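Local structure of envelopment polyprotein (Bovine Schmallenberg virus BH80/Germany/2011, 7A56) at residues A[277-283]-A[295-301]; A[26-31]-A[98-102]; A[111-115]-A[237-242]. The protein probably drives fusion of viral and host membranes during entry, as a class II fusion glycoprotein seen here as a trimer in its postfusion form. All blocks are in the same frame, centred on the assembly; numbering follows the deposited sequence.

In the fold
Interactions 2, 3 and 1 follow one another along the chain in that order, and they also run along an elongated molecule. Interactions 1 and 2 have centres about 79 Å apart, on opposite sides of the chain's centre; interaction 3 lies near the middle, about 44 Å from interaction 2 and about 36 Å from interaction 1, centre to centre. None of the three touches another. Strand 98-134 ties them together: its start carries interaction 2 and its middle interaction 3, while Ile-127 and Ala-129 further on pack against Leu-296 of interaction 1. This long, interrupted strand, carrying two of the contacts and packing on the third, is consistent with the rod-like build of class II fusion proteins.

Interaction 1: A[277-283]-A[295-301]; sequences SGTPKFD and ILRRCFD
Asp-283 and Ile-295 hold the two arms of an antiparallel beta hairpin, strands 281-285 and 293-296, with a pair of backbone bonds: Asp-283 N to Ile-295 O at 2.9 Å and Ile-295 N to Asp-283 O at 2.8 Å. Backbone bonding continues along the pair, where Arg-297 N gives to Lys-281 O, Lys-281 N to Arg-298 O and Asp-301 N to Ser-277 O.

A water also bridges the two segments beside Arg-298: it donates to Thr-279 O and Cys-299 O and accepts from Arg-298 NE, lying in the guanidinium plane.

The apolar face belongs to Phe-282 and Leu-296; Leu-296 CD1 comes 4.0 Å from Phe-282 CB, and Phe-152 of strand 150-158 packs against both residues. Nearby, Cys-299 forms the disulfide to Cys-179.

Lys-281, Arg-298 and Asp-283 share the other face with Ile-295. Asp-283 reaches out to a neighbouring subunit, forming a salt bridge with its Arg-156 and accepting from its Glu-155 N. Lys-281, extended beyond CG, runs obliquely past Arg-298, its CE over one guanidinium face near the rim and 3.7 Å from Arg-298 NH1.

Interaction 2: A[26-31]-A[98-102]; sequences YIAALQ and SLFSI
Gln-31 lies over Phe-100, with its CG above the middle of one ring face, 3.8 Å from the centroid and almost on the normal, a CH-pi contact. The amide runs back toward the CB end of the ring, Gln-31 NE2 3.5 Å from Phe-100 CB, the amide plane turned 52° from the ring. Phe-100 CG sits between its backbone N and carbonyl carbon (chi1 61°), the rotation that lays the ring against Gln-31. Two more helix residues touch the ring: Ile-27 CG2 approaches Phe-100 CD1 at 3.6 Å, and Leu-30 sets its CB against Phe-100 CE1 and its CD1 in the ring plane at the edge.

One residue earlier on the strand, Leu-99 CD2 touches both Ile-27 CG1 and the edge of the Tyr-26 ring, 3.8 Å from Tyr-26 CD2. Leu-30 CD1 in turn lies over the centre of one Tyr-26 face.

Neighbouring strand residues would normally point to opposite faces. Here Leu-99 and Phe-100 form a classic beta bulge opposite Ile-91, and both turn toward helix 23-40; segments 26-31 and 98-102 run 28° apart. Phe-345 packs on Tyr-26, Leu-30 and Leu-99, and Ile-34 on Phe-100.

Water links Gln-31 NE2, by a weak bond, to Ser-101 O. Helix and strand are thus joined mainly by dispersion, with shape rather than direct polar bonding setting how the helix sits on the sheet.

Interaction 3: A[111-115]-A[237-242]; sequences NKASY and SMPNII
Met-238 is the knob of this contact. Its side chain pushes into a shallow hollow on strand 111-115, where Asn-111, Ala-113 and Tyr-115 alternate onto one side of the strand. The small Ala-113 makes the floor: Met-238 SD rests 4.1 Å from Ala-113 CB and closer still to the backbone, 3.6 Å from Lys-112 C. A bend at the last torsion (chi3 74°) carries the methyl toward Tyr-115, and Met-238 CE ends at the edge of the Tyr-115 ring, 4.1 Å from Tyr-115 CE1.

Tyr-115 is the matching bump from the other side. Its ring projects into the bend formed by Met-238, Pro-239, Asn-240 and Ile-242. At the bottom of that bend Tyr-115 OH donates to Pro-239 O at 2.7 Å, meeting a lone pair in the carbonyl plane, while Met-238 CB and Pro-239 CD both lie against the hydroxyl. The Ile-242 side chain crosses that of Tyr-115 at about a right angle, its CD1 3.9 Å from Tyr-115 CD2. The ring is therefore held at its oxygen and along its sides.

At the far end of the hollow Asn-111 ND2 reaches Ser-237 OG at 3.1 Å, a bent bond (136° at the hydrogen) tilted from the amide plane. The loop has further anchors: Glu-196 OE1 accepts from both Ser-237 N and Met-238 N, and Lys-192 NZ donates to Met-238 O.

Strand 98-134 pairs here with strand 325-328 and with the chain around 193-197, while residues 237-240 lead into strand 241-245. A loop entering one strand is thus packed on another, much longer one near the chain's centre, consistent with the elongated beta architecture of class II fusion proteins.

Interaction 1: A[277-283]-A[295-301]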
loop_
_atom_site.group_PDB
_atom_site.type_symbol
_atom_site.label_atom_id
_atom_site.label_comp_id
_atom_site.label_asym_id
_atom_site.label_seq_id
_atom_site.Cartn_x
_atom_site.Cartn_y
_atom_site.Cartn_z
ATOM N N SER A 277 13.160 27.077 -2.067
ATOM C CA SER A 277 14.493 27.174 -1.479
ATOM C C SER A 277 15.512 27.131 -2.613
ATOM O O SER A 277 15.162 26.918 -3.776
ATOM C CB SER A 277 14.727 26.090 -0.428
ATOM O OG SER A 277 14.711 24.852 -1.040
ATOM N N GLY A 278 16.788 27.357 -2.269
ATOM C CA GLY A 278 17.825 27.278 -3.283
ATOM C C GLY A 278 18.813 28.415 -3.072
ATOM O O GLY A 278 18.538 29.322 -2.287
ATOM N N THR A 279 19.923 28.377 -3.796
ATOM C CA THR A 279 20.982 29.395 -3.758
ATOM C C THR A 279 20.826 30.303 -4.965
ATOM O O THR A 279 20.975 29.824 -6.102
ATOM C CB THR A 279 22.338 28.717 -3.788
ATOM O OG1 THR A 279 22.442 27.873 -2.645
ATOM C CG2 THR A 279 23.506 29.795 -3.780
ATOM N N PRO A 280 20.438 31.568 -4.798
ATOM C CA PRO A 280 20.246 32.435 -5.966
ATOM C C PRO A 280 21.494 32.530 -6.814
ATOM O O PRO A 280 22.618 32.533 -6.299
ATOM C CB PRO A 280 19.908 33.786 -5.345
ATOM C CG PRO A 280 19.150 33.377 -4.086
ATOM C CD PRO A 280 19.942 32.206 -3.567
ATOM N N LYS A 281 21.283 32.628 -8.121
ATOM C CA LYS A 281 22.387 32.871 -9.036
ATOM C C LYS A 281 22.534 34.381 -9.097
ATOM O O LYS A 281 21.871 35.046 -9.896
ATOM C CB LYS A 281 22.101 32.303 -10.412
ATOM C CG LYS A 281 22.128 30.778 -10.480
ATOM C CD LYS A 281 21.892 30.448 -11.938
ATOM C CE LYS A 281 22.495 29.133 -12.327
ATOM N NZ LYS A 281 22.304 28.913 -13.793
ATOM N N PHE A 282 23.435 34.905 -8.261
ATOM C CA PHE A 282 23.581 36.335 -8.000
ATOM C C PHE A 282 24.998 36.776 -8.357
ATOM O O PHE A 282 25.974 36.150 -7.917
ATOM C CB PHE A 282 23.343 36.610 -6.497
ATOM C CG PHE A 282 23.907 37.954 -6.016
ATOM C CD1 PHE A 282 23.484 39.156 -6.590
ATOM C CD2 PHE A 282 24.800 38.000 -4.955
ATOM C CE1 PHE A 282 24.023 40.428 -6.128
ATOM C CE2 PHE A 282 25.319 39.240 -4.492
ATOM C CZ PHE A 282 24.898 40.436 -5.071
ATOM N N ASP A 283 25.102 37.839 -9.132
ATOM C CA ASP A 283 26.390 38.493 -9.381
ATOM C C ASP A 283 26.081 39.956 -9.625
ATOM O O ASP A 283 24.931 40.398 -9.512
ATOM C CB ASP A 283 27.128 37.789 -10.567
ATOM C CG ASP A 283 28.657 37.874 -10.454
ATOM O OD1 ASP A 283 29.136 38.845 -9.828
ATOM O OD2 ASP A 283 29.372 37.010 -11.034
ATOM N N ILE A 295 22.779 41.228 -11.028
ATOM C CA ILE A 295 22.406 40.257 -12.059
ATOM C C ILE A 295 21.865 39.045 -11.331
ATOM O O ILE A 295 22.572 38.436 -10.524
ATOM C CB ILE A 295 23.583 39.889 -12.978
ATOM C CG1 ILE A 295 24.458 41.133 -13.319
ATOM C CG2 ILE A 295 23.049 39.082 -14.255
ATOM C CD1 ILE A 295 23.914 42.001 -14.380
ATOM N N LEU A 296 20.573 38.735 -11.525
ATOM C CA LEU A 296 19.918 37.683 -10.782
ATOM C C LEU A 296 19.334 36.730 -11.828
ATOM O O LEU A 296 18.392 37.095 -12.531
ATOM C CB LEU A 296 18.851 38.282 -9.870
ATOM C CG LEU A 296 18.426 37.480 -8.662
ATOM C CD1 LEU A 296 19.634 37.420 -7.715
ATOM C CD2 LEU A 296 17.295 38.254 -8.035
ATOM N N ARG A 297 19.971 35.569 -12.011
ATOM C CA ARG A 297 19.548 34.661 -13.073
ATOM C C ARG A 297 18.662 33.547 -12.551
ATOM O O ARG A 297 18.066 32.821 -13.362
ATOM C CB ARG A 297 20.752 34.032 -13.781
ATOM C CG ARG A 297 21.623 35.030 -14.569
ATOM C CD ARG A 297 23.065 34.467 -14.737
ATOM N NE ARG A 297 23.886 35.492 -15.417
ATOM C CZ ARG A 297 24.011 35.643 -16.749
ATOM N NH1 ARG A 297 23.422 34.807 -17.606
ATOM N NH2 ARG A 297 24.738 36.649 -17.233
ATOM N N ARG A 298 18.579 33.387 -11.236
ATOM C CA ARG A 298 17.667 32.407 -10.672
ATOM C C ARG A 298 17.542 32.749 -9.201
ATOM O O ARG A 298 18.498 33.220 -8.601
ATOM C CB ARG A 298 18.154 30.953 -10.868
ATOM C CG ARG A 298 17.077 29.878 -10.620
ATOM C CD ARG A 298 17.591 28.496 -11.020
ATOM N NE ARG A 298 18.581 28.035 -10.057
ATOM C CZ ARG A 298 19.606 27.227 -10.338
ATOM N NH1 ARG A 298 19.769 26.771 -11.585
ATOM N NH2 ARG A 298 20.490 26.919 -9.380
ATOM N N CYS A 299 16.343 32.565 -8.643
ATOM C CA CYS A 299 16.171 32.736 -7.202
ATOM C C CYS A 299 16.046 31.386 -6.523
ATOM O O CYS A 299 17.029 30.837 -5.986
ATOM C CB CYS A 299 14.944 33.632 -6.893
ATOM S SG CYS A 299 14.749 33.963 -5.104
ATOM N N PHE A 300 14.824 30.813 -6.536
ATOM C CA PHE A 300 14.679 29.461 -6.042
ATOM C C PHE A 300 15.139 28.467 -7.105
ATOM O O PHE A 300 15.123 28.765 -8.294
ATOM C CB PHE A 300 13.195 29.109 -5.757
ATOM C CG PHE A 300 12.479 29.986 -4.712
ATOM C CD1 PHE A 300 13.135 30.474 -3.588
ATOM C CD2 PHE A 300 11.099 30.202 -4.819
ATOM C CE1 PHE A 300 12.450 31.239 -2.617
ATOM C CE2 PHE A 300 10.412 30.984 -3.856
ATOM C CZ PHE A 300 11.073 31.473 -2.751
ATOM N N ASP A 301 15.397 27.224 -6.677
ATOM C CA ASP A 301 15.305 26.081 -7.581
ATOM C C ASP A 301 13.836 25.747 -7.836
ATOM O O ASP A 301 13.014 25.845 -6.930
ATOM C CB ASP A 301 15.963 24.833 -6.982
ATOM C CG ASP A 301 17.481 24.999 -6.766
ATOM O OD1 ASP A 301 18.175 25.284 -7.759
ATOM O OD2 ASP A 301 17.957 24.781 -5.624
HETATM O O HOH W 1 12.420 25.336 -4.313
HETATM O O HOH W 2 20.225 25.896 -5.585
HETATM O O HOH W 3 18.628 29.083 -7.500
#

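Interaction 2: A[26-31]-A[98-102]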
loop_
_atom_site.group_PDB
_atom_site.type_symbol
_atom_site.label_atom_id
_atom_site.label_comp_id
_atom_site.label_asym_id
_atom_site.label_seq_id
_atom_site.Cartn_x
_atom_site.Cartn_y
_atom_site.Cartn_z
ATOM N N TYR A 26 -49.969 -17.046 -6.985
ATOM C CA TYR A 26 -48.982 -17.613 -6.071
ATOM C C TYR A 26 -47.647 -16.855 -6.156
ATOM O O TYR A 26 -47.071 -16.449 -5.132
ATOM C CB TYR A 26 -48.833 -19.098 -6.388
ATOM C CG TYR A 26 -48.023 -19.889 -5.390
ATOM C CD1 TYR A 26 -48.304 -19.832 -4.029
ATOM C CD2 TYR A 26 -46.989 -20.712 -5.812
ATOM C CE1 TYR A 26 -47.565 -20.567 -3.117
ATOM C CE2 TYR A 26 -46.239 -21.462 -4.895
ATOM C CZ TYR A 26 -46.538 -21.382 -3.559
ATOM O OH TYR A 26 -45.820 -22.116 -2.672
ATOM N N ILE A 27 -47.158 -16.614 -7.374
ATOM C CA ILE A 27 -45.930 -15.854 -7.524
ATOM C C ILE A 27 -46.114 -14.426 -7.038
ATOM O O ILE A 27 -45.216 -13.860 -6.410
ATOM C CB ILE A 27 -45.472 -15.899 -8.985
ATOM C CG1 ILE A 27 -45.177 -17.341 -9.374
ATOM C CG2 ILE A 27 -44.253 -14.988 -9.202
ATOM C CD1 ILE A 27 -45.197 -17.506 -10.867
ATOM N N ALA A 28 -47.260 -13.800 -7.342
ATOM C CA ALA A 28 -47.468 -12.429 -6.867
ATOM C C ALA A 28 -47.423 -12.377 -5.353
ATOM O O ALA A 28 -46.835 -11.463 -4.771
ATOM C CB ALA A 28 -48.807 -11.863 -7.351
ATOM N N ALA A 29 -48.031 -13.370 -4.701
ATOM C CA ALA A 29 -48.010 -13.423 -3.244
ATOM C C ALA A 29 -46.591 -13.561 -2.705
ATOM O O ALA A 29 -46.226 -12.909 -1.723
ATOM C CB ALA A 29 -48.862 -14.575 -2.752
ATOM N N LEU A 30 -45.802 -14.454 -3.297
ATOM C CA LEU A 30 -44.462 -14.668 -2.777
ATOM C C LEU A 30 -43.601 -13.420 -2.973
ATOM O O LEU A 30 -42.878 -12.992 -2.059
ATOM C CB LEU A 30 -43.818 -15.886 -3.441
ATOM C CG LEU A 30 -44.523 -17.208 -3.192
ATOM C CD1 LEU A 30 -44.073 -18.215 -4.222
ATOM C CD2 LEU A 30 -44.209 -17.710 -1.794
ATOM N N GLN A 31 -43.704 -12.781 -4.137
ATOM C CA GLN A 31 -42.873 -11.598 -4.339
ATOM C C GLN A 31 -43.317 -10.454 -3.425
ATOM O O GLN A 31 -42.477 -9.675 -2.929
ATOM C CB GLN A 31 -42.928 -11.216 -5.824
ATOM C CG GLN A 31 -42.190 -12.221 -6.713
ATOM C CD GLN A 31 -42.388 -11.947 -8.199
ATOM O OE1 GLN A 31 -43.471 -11.583 -8.622
ATOM N NE2 GLN A 31 -41.332 -12.106 -8.990
ATOM N N SER A 98 -40.633 -23.815 -12.512
ATOM C CA SER A 98 -40.002 -22.557 -12.109
ATOM C C SER A 98 -41.048 -21.480 -11.839
ATOM O O SER A 98 -42.051 -21.377 -12.539
ATOM C CB SER A 98 -39.032 -22.079 -13.198
ATOM O OG SER A 98 -37.815 -22.816 -13.153
ATOM N N LEU A 99 -40.804 -20.662 -10.823
ATOM C CA LEU A 99 -41.751 -19.640 -10.399
ATOM C C LEU A 99 -41.210 -18.249 -10.692
ATOM O O LEU A 99 -41.822 -17.494 -11.457
ATOM C CB LEU A 99 -42.053 -19.783 -8.899
ATOM C CG LEU A 99 -42.763 -21.049 -8.390
ATOM C CD1 LEU A 99 -42.376 -21.302 -6.959
ATOM C CD2 LEU A 99 -44.275 -20.891 -8.485
ATOM N N PHE A 100 -40.070 -17.885 -10.109
ATOM C CA PHE A 100 -39.529 -16.561 -10.421
ATOM C C PHE A 100 -38.066 -16.548 -10.036
ATOM O O PHE A 100 -37.538 -17.539 -9.535
ATOM C CB PHE A 100 -40.304 -15.415 -9.737
ATOM C CG PHE A 100 -40.298 -15.482 -8.223
ATOM C CD1 PHE A 100 -41.268 -16.216 -7.561
ATOM C CD2 PHE A 100 -39.360 -14.774 -7.481
ATOM C CE1 PHE A 100 -41.292 -16.301 -6.197
ATOM C CE2 PHE A 100 -39.346 -14.862 -6.081
ATOM C CZ PHE A 100 -40.341 -15.621 -5.439
ATOM N N SER A 101 -37.420 -15.392 -10.227
ATOM C CA SER A 101 -35.997 -15.268 -9.963
ATOM C C SER A 101 -35.733 -14.142 -8.961
ATOM O O SER A 101 -36.487 -13.158 -8.884
ATOM C CB SER A 101 -35.228 -15.017 -11.252
ATOM O OG SER A 101 -35.414 -13.675 -11.632
ATOM N N ILE A 102 -34.712 -14.362 -8.134
ATOM C CA ILE A 102 -34.146 -13.360 -7.234
ATOM C C ILE A 102 -32.718 -13.151 -7.693
ATOM O O ILE A 102 -31.962 -14.123 -7.824
ATOM C CB ILE A 102 -34.187 -13.828 -5.769
ATOM C CG1 ILE A 102 -35.647 -14.039 -5.298
ATOM C CG2 ILE A 102 -33.482 -12.867 -4.853
ATOM C CD1 ILE A 102 -35.768 -14.576 -3.862
HETATM O O HOH W 4 -38.787 -12.086 -9.714
#

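Interaction 3: A[111-115]-A[237-242]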
loop_
_atom_site.group_PDB
_atom_site.type_symbol
_atom_site.label_atom_id
_atom_site.label_comp_id
_atom_site.label_asym_id
_atom_site.label_seq_id
_atom_site.Cartn_x
_atom_site.Cartn_y
_atom_site.Cartn_z
ATOM N N ASN A 111 -13.979 3.042 -3.573
ATOM C CA ASN A 111 -13.260 3.477 -2.387
ATOM C C ASN A 111 -13.222 5.014 -2.422
ATOM O O ASN A 111 -13.344 5.634 -3.481
ATOM C CB ASN A 111 -11.831 2.875 -2.310
ATOM C CG ASN A 111 -11.799 1.430 -1.755
ATOM O OD1 ASN A 111 -12.676 1.029 -1.008
ATOM N ND2 ASN A 111 -10.753 0.690 -2.081
ATOM N N LYS A 112 -13.141 5.636 -1.258
ATOM C CA LYS A 112 -13.133 7.105 -1.281
ATOM C C LYS A 112 -12.383 7.616 -0.073
ATOM O O LYS A 112 -12.309 6.936 0.962
ATOM C CB LYS A 112 -14.554 7.699 -1.280
ATOM C CG LYS A 112 -15.361 7.396 -0.065
ATOM C CD LYS A 112 -16.823 7.916 -0.225
ATOM C CE LYS A 112 -17.710 7.484 0.957
ATOM N NZ LYS A 112 -19.169 7.813 0.783
ATOM N N ALA A 113 -11.815 8.824 -0.208
ATOM C CA ALA A 113 -11.269 9.520 0.955
ATOM C C ALA A 113 -11.349 11.037 0.705
ATOM O O ALA A 113 -11.531 11.506 -0.435
ATOM C CB ALA A 113 -9.821 9.075 1.249
ATOM N N SER A 114 -11.308 11.788 1.806
ATOM C CA SER A 114 -11.255 13.233 1.750
ATOM C C SER A 114 -9.813 13.673 1.508
ATOM O O SER A 114 -8.852 12.996 1.894
ATOM C CB SER A 114 -11.760 13.869 3.058
ATOM O OG SER A 114 -13.010 13.254 3.438
ATOM N N TYR A 115 -9.671 14.828 0.867
ATOM C CA TYR A 115 -8.366 15.446 0.629
ATOM C C TYR A 115 -8.451 16.920 0.969
ATOM O O TYR A 115 -9.526 17.539 0.895
ATOM C CB TYR A 115 -7.912 15.271 -0.842
ATOM C CG TYR A 115 -7.484 13.844 -1.175
ATOM C CD1 TYR A 115 -8.430 12.774 -1.201
ATOM C CD2 TYR A 115 -6.149 13.547 -1.455
ATOM C CE1 TYR A 115 -8.005 11.477 -1.486
ATOM C CE2 TYR A 115 -5.720 12.287 -1.757
ATOM C CZ TYR A 115 -6.681 11.224 -1.769
ATOM O OH TYR A 115 -6.269 9.935 -2.028
ATOM N N SER A 237 -5.412 1.769 -0.692
ATOM C CA SER A 237 -5.360 1.813 -2.149
ATOM C C SER A 237 -5.179 3.251 -2.648
ATOM O O SER A 237 -4.648 3.450 -3.742
ATOM C CB SER A 237 -6.655 1.201 -2.770
ATOM O OG SER A 237 -7.936 1.931 -2.459
ATOM N N MET A 238 -5.497 4.212 -1.850
ATOM C CA MET A 238 -5.585 5.572 -2.388
ATOM C C MET A 238 -4.331 6.390 -2.044
ATOM O O MET A 238 -3.745 6.205 -0.988
ATOM C CB MET A 238 -6.826 6.256 -1.827
ATOM C CG MET A 238 -8.195 5.496 -2.388
ATOM S SD MET A 238 -9.535 6.475 -1.930
ATOM C CE MET A 238 -9.501 7.942 -3.035
ATOM N N PRO A 239 -3.930 7.271 -2.952
ATOM C CA PRO A 239 -2.631 7.939 -2.825
ATOM C C PRO A 239 -2.615 8.969 -1.703
ATOM O O PRO A 239 -3.623 9.597 -1.383
ATOM C CB PRO A 239 -2.450 8.630 -4.189
ATOM C CG PRO A 239 -3.826 8.868 -4.675
ATOM C CD PRO A 239 -4.574 7.556 -4.248
ATOM N N ASN A 240 -1.435 9.186 -1.134
ATOM C CA ASN A 240 -1.375 10.146 -0.033
ATOM C C ASN A 240 -1.373 11.583 -0.541
ATOM O O ASN A 240 -2.023 12.455 0.039
ATOM C CB ASN A 240 -0.140 9.881 0.815
ATOM C CG ASN A 240 -0.519 9.562 2.227
ATOM O OD1 ASN A 240 -1.156 8.513 2.512
ATOM N ND2 ASN A 240 -0.200 10.488 3.131
ATOM N N ILE A 241 -0.682 11.834 -1.633
ATOM C CA ILE A 241 -0.627 13.173 -2.220
ATOM C C ILE A 241 -0.997 13.047 -3.685
ATOM O O ILE A 241 -0.580 12.111 -4.363
ATOM C CB ILE A 241 0.770 13.817 -2.039
ATOM C CG1 ILE A 241 0.953 14.152 -0.553
ATOM C CG2 ILE A 241 0.919 15.127 -2.896
ATOM C CD1 ILE A 241 2.288 14.655 -0.161
ATOM N N ILE A 242 -1.750 14.011 -4.178
ATOM C CA ILE A 242 -2.126 14.045 -5.580
ATOM C C ILE A 242 -1.908 15.443 -6.149
ATOM O O ILE A 242 -1.885 16.439 -5.426
ATOM C CB ILE A 242 -3.619 13.661 -5.769
ATOM C CG1 ILE A 242 -4.497 14.642 -4.968
ATOM C CG2 ILE A 242 -3.816 12.192 -5.384
ATOM C CD1 ILE A 242 -6.036 14.518 -5.278
#